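Side-chain contacts in HTH-type transcriptional regulator Rv1985c/MT2039 (Mycobacterium tuberculosis, PDB 3ISP), which probably activates expression of the lysine exporter LysE and represses its own, as a homodimeric DNA-binding regulator of the LysR family: residues S22-A27 with V32-V37; Q39-L44 with V53-P58. All blocks are in the same frame, centred on the assembly; numbering follows the deposited sequence.

Contact 1: S22-A27 with V32-V37; sequences SFDAAA and VTPSAV
The backbones of A27 and V32 come together where the short helix 23-27 ends, across the turn that leads into helix 34-48; their CA atoms lie 5.2 Å apart. V32 N donates to A27 O, a weak bond of 3.4 Å bent to 144° at the hydrogen. Each helix opens with a hydroxyl N-cap: S22 OG accepts from A25 N at 2.8 Å, nearly straight at 171°, whereas T33 OG1 takes A36 N more weakly. These two helices are the pair of the predicted helix-turn-helix DNA-binding motif, the second corresponding to the recognition helix of LysR-type regulators. A small residue suits the close approach of the chains at A27, which is buried and whose CB meets V32 O, P34 CD and V37 CG2. V37 points at the other helix and spreads its branches between two partners. With CG1 anti to the backbone N (chi1 165°), that methyl reaches F23 CD2 at 3.8 Å, obliquely to the ring, while CG2 lies 3.9 Å from A27 CA. On the exposed side, D24 OD1 comes 3.3 Å from P34 CG, and the rigid proline fits the first turn of a helix, where no backbone N-H is needed. Helix 9-20 packs against both, its V17 touched by F23, A26 and V37, while the F23 ring extends along helix 34-48 to S38 and I41.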
# COMPACT_ATOMS: atom_id res chain seq x y z
N SER A 22 4.51 22.63 -0.84
CA SER A 22 5.53 23.44 -1.51
C SER A 22 6.21 24.40 -0.55
O SER A 22 5.55 24.99 0.31
CB SER A 22 4.91 24.25 -2.65
OG SER A 22 5.69 25.40 -2.93
N PHE A 23 7.52 24.56 -0.68
CA PHE A 23 8.25 25.53 0.14
C PHE A 23 7.98 26.97 -0.30
O PHE A 23 7.83 27.86 0.53
CB PHE A 23 9.75 25.25 0.12
CG PHE A 23 10.22 24.30 1.20
CD1 PHE A 23 9.68 23.03 1.31
CD2 PHE A 23 11.21 24.67 2.09
CE1 PHE A 23 10.11 22.16 2.29
CE2 PHE A 23 11.65 23.81 3.07
CZ PHE A 23 11.10 22.55 3.17
N ASP A 24 7.92 27.18 -1.61
CA ASP A 24 7.62 28.50 -2.17
C ASP A 24 6.20 28.94 -1.85
O ASP A 24 5.96 30.09 -1.47
CB ASP A 24 7.84 28.49 -3.69
CG ASP A 24 9.29 28.77 -4.08
OD1 ASP A 24 10.10 29.05 -3.17
OD2 ASP A 24 9.60 28.70 -5.29
N ALA A 25 5.25 28.02 -2.02
CA ALA A 25 3.86 28.32 -1.72
C ALA A 25 3.74 28.82 -0.29
O ALA A 25 3.30 29.95 -0.06
CB ALA A 25 2.99 27.09 -1.93
N ALA A 26 4.16 28.00 0.66
CA ALA A 26 4.00 28.33 2.08
C ALA A 26 4.79 29.56 2.48
O ALA A 26 4.62 30.08 3.58
CB ALA A 26 4.38 27.15 2.94
N ALA A 27 5.67 30.03 1.59
CA ALA A 27 6.43 31.25 1.83
C ALA A 27 5.57 32.47 1.48
O ALA A 27 5.48 33.42 2.26
CB ALA A 27 7.72 31.25 1.01
N VAL A 32 7.48 35.50 3.97
CA VAL A 32 8.88 35.18 4.25
C VAL A 32 9.55 34.54 3.05
O VAL A 32 8.87 33.98 2.18
CB VAL A 32 9.04 34.22 5.45
CG1 VAL A 32 9.22 34.99 6.76
CG2 VAL A 32 7.85 33.27 5.54
N THR A 33 10.87 34.60 3.01
CA THR A 33 11.63 34.01 1.91
C THR A 33 11.77 32.49 2.05
O THR A 33 11.88 31.95 3.16
CB THR A 33 13.05 34.63 1.79
OG1 THR A 33 13.82 34.31 2.96
CG2 THR A 33 12.97 36.14 1.65
N PRO A 34 11.74 31.78 0.91
CA PRO A 34 12.05 30.35 0.90
C PRO A 34 13.08 30.04 1.97
O PRO A 34 12.83 29.21 2.85
CB PRO A 34 12.64 30.15 -0.49
CG PRO A 34 11.86 31.10 -1.34
CD PRO A 34 11.47 32.28 -0.45
N SER A 35 14.23 30.71 1.90
CA SER A 35 15.30 30.56 2.88
C SER A 35 14.78 30.53 4.34
O SER A 35 15.16 29.64 5.12
CB SER A 35 16.33 31.68 2.69
OG SER A 35 17.42 31.53 3.59
N ALA A 36 13.93 31.49 4.69
CA ALA A 36 13.38 31.59 6.05
C ALA A 36 12.60 30.33 6.38
O ALA A 36 12.86 29.68 7.39
CB ALA A 36 12.49 32.81 6.18
N VAL A 37 11.65 30.00 5.52
CA VAL A 37 10.88 28.78 5.65
C VAL A 37 11.82 27.58 5.77
O VAL A 37 11.60 26.69 6.60
CB VAL A 37 9.92 28.58 4.44
CG1 VAL A 37 9.41 27.16 4.39
CG2 VAL A 37 8.77 29.56 4.52

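Contact 2: Q39-L44 with V53-P58; sequences QRIKSL and VVREKP
V53 packs against I41 where the wing of the winged helix-turn-helix domain comes back to helix 34-48, which corresponds to the recognition helix. The wing is a two-stranded antiparallel hairpin of strands 53-54 and 60-61. V53 points its side chain at the helix, and its CG2 lies 4.0 Å from I41 CD1, the two side chains crossing at about a right angle. CG2 stands beside the backbone N of V53, its CG1 being anti to it (chi1 -175°), and this turns CG2 to meet both CD1 and CG2 of the isoleucine. Two branched residues fit here because their methyl groups pack against each other in the buried interface of helix and strand; helix 9-20 adds L14 against V53 and V17 against I41. V54 faces elsewhere, and its backbone pairs with R60 across the hairpin. R55 then leaves the strand and bends at chi2 (84°), which carries its long chain back toward the helix, past I41 in the opposite direction. Its NH2 lies 3.7 Å from I41 CG2, and the methyl approaches the guanidinium obliquely. An arginine suits this place, since its chain lies beside the F23 ring while NH1 makes a salt bridge to E45. K42 passes nearby, with NZ 5.3 Å from R55 NH2, but its ammonium donates to the K272 carbonyl oxygen of the second subunit; that bond and the E45 carboxylate probably ease the like charges. E56, farther on, reaches the second subunit, its OE2 forming a salt bridge with NE of R137 there.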
# COMPACT_ATOMS: atom_id res chain seq x y z
N GLN A 39 15.09 27.54 6.79
CA GLN A 39 15.81 27.55 8.06
C GLN A 39 14.85 27.30 9.18
O GLN A 39 15.22 26.77 10.23
CB GLN A 39 16.49 28.90 8.30
CG GLN A 39 17.77 29.11 7.53
CD GLN A 39 18.10 30.58 7.38
OE1 GLN A 39 18.42 31.04 6.29
NE2 GLN A 39 18.01 31.32 8.48
N ARG A 40 13.60 27.71 8.98
CA ARG A 40 12.62 27.58 10.04
C ARG A 40 12.30 26.11 10.26
O ARG A 40 12.31 25.63 11.40
CB ARG A 40 11.36 28.36 9.69
CG ARG A 40 10.46 28.58 10.88
CD ARG A 40 9.60 29.81 10.65
NE ARG A 40 10.41 31.00 10.43
CZ ARG A 40 9.90 32.20 10.14
NH1 ARG A 40 8.58 32.34 10.04
NH2 ARG A 40 10.71 33.24 9.95
N ILE A 41 12.05 25.39 9.17
CA ILE A 41 11.87 23.95 9.22
C ILE A 41 13.16 23.24 9.67
O ILE A 41 13.11 22.34 10.50
CB ILE A 41 11.35 23.41 7.88
CG1 ILE A 41 9.86 23.70 7.77
CG2 ILE A 41 11.59 21.93 7.76
CD1 ILE A 41 9.26 23.24 6.48
N LYS A 42 14.29 23.67 9.12
CA LYS A 42 15.60 23.18 9.53
C LYS A 42 15.88 23.34 11.03
O LYS A 42 16.38 22.42 11.68
CB LYS A 42 16.69 23.91 8.76
CG LYS A 42 17.47 23.04 7.78
CD LYS A 42 18.23 21.95 8.52
CE LYS A 42 18.97 21.05 7.54
NZ LYS A 42 19.10 19.64 8.05
N SER A 43 15.58 24.52 11.57
CA SER A 43 15.90 24.79 12.97
C SER A 43 15.04 23.90 13.84
O SER A 43 15.44 23.46 14.92
CB SER A 43 15.67 26.27 13.30
OG SER A 43 16.58 26.71 14.29
N LEU A 44 13.84 23.63 13.33
CA LEU A 44 12.87 22.78 13.98
C LEU A 44 13.25 21.31 13.85
O LEU A 44 13.07 20.52 14.80
CB LEU A 44 11.49 23.02 13.37
CG LEU A 44 10.35 22.10 13.76
CD1 LEU A 44 10.12 22.10 15.26
CD2 LEU A 44 9.10 22.54 13.03
N VAL A 53 9.96 16.80 6.93
CA VAL A 53 9.28 17.04 5.66
C VAL A 53 10.05 16.42 4.52
O VAL A 53 11.22 16.73 4.32
CB VAL A 53 9.23 18.54 5.34
CG1 VAL A 53 8.41 18.77 4.09
CG2 VAL A 53 8.68 19.32 6.50
N VAL A 54 9.40 15.57 3.75
CA VAL A 54 9.99 15.14 2.50
C VAL A 54 9.96 16.34 1.54
O VAL A 54 8.90 16.89 1.26
CB VAL A 54 9.21 13.98 1.89
CG1 VAL A 54 10.12 13.20 0.97
CG2 VAL A 54 8.68 13.08 2.98
N ARG A 55 11.14 16.76 1.06
CA ARG A 55 11.24 17.98 0.27
C ARG A 55 10.69 17.85 -1.15
O ARG A 55 10.41 18.86 -1.79
CB ARG A 55 12.70 18.47 0.21
CG ARG A 55 13.07 19.50 1.27
CD ARG A 55 13.46 18.86 2.59
NE ARG A 55 13.78 19.86 3.61
CZ ARG A 55 14.10 19.57 4.86
NH1 ARG A 55 14.15 18.30 5.25
NH2 ARG A 55 14.39 20.54 5.72
N GLU A 56 10.52 16.62 -1.62
CA GLU A 56 10.24 16.35 -3.03
C GLU A 56 8.86 16.77 -3.53
O GLU A 56 7.97 17.15 -2.76
CB GLU A 56 10.38 14.85 -3.33
CG GLU A 56 11.67 14.20 -2.84
CD GLU A 56 11.48 12.72 -2.57
OE1 GLU A 56 10.45 12.37 -1.95
OE2 GLU A 56 12.35 11.91 -2.96
N LYS A 57 8.73 16.69 -4.86
CA LYS A 57 7.47 16.77 -5.62
C LYS A 57 6.33 17.50 -4.89
O LYS A 57 6.27 18.72 -4.94
CB LYS A 57 7.07 15.37 -6.10
CG LYS A 57 6.36 15.33 -7.43
CD LYS A 57 7.33 15.11 -8.58
CE LYS A 57 6.59 14.57 -9.78
NZ LYS A 57 5.72 13.43 -9.38
N PRO A 58 5.41 16.76 -4.23
CA PRO A 58 4.57 17.50 -3.29
C PRO A 58 5.10 17.28 -1.87
O PRO A 58 5.43 16.15 -1.53
CB PRO A 58 3.19 16.82 -3.42
CG PRO A 58 3.39 15.67 -4.40
CD PRO A 58 4.86 15.42 -4.45

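Both contacts use helix 34-48: contact 1 sets its beginning against helix 23-27, and contact 2 sets its middle against the wing. Their centres are about 10 Å apart, and the apolar packing of the two is continuous through F23, whose CZ lies 3.8 Å from I41 CD1. Both are partly buried: contact 1 runs from buried A27 and V37 out to exposed D24 and P34, contact 2 from buried I41 and V53 to partly exposed K42 and R55. Contact 1 buries 311 Å² against 148 Å² and rests on apolar packing with one weak backbone bond. Contact 2 has no hydrogen bond across it; its charged chains find partners on the same helix and the second subunit.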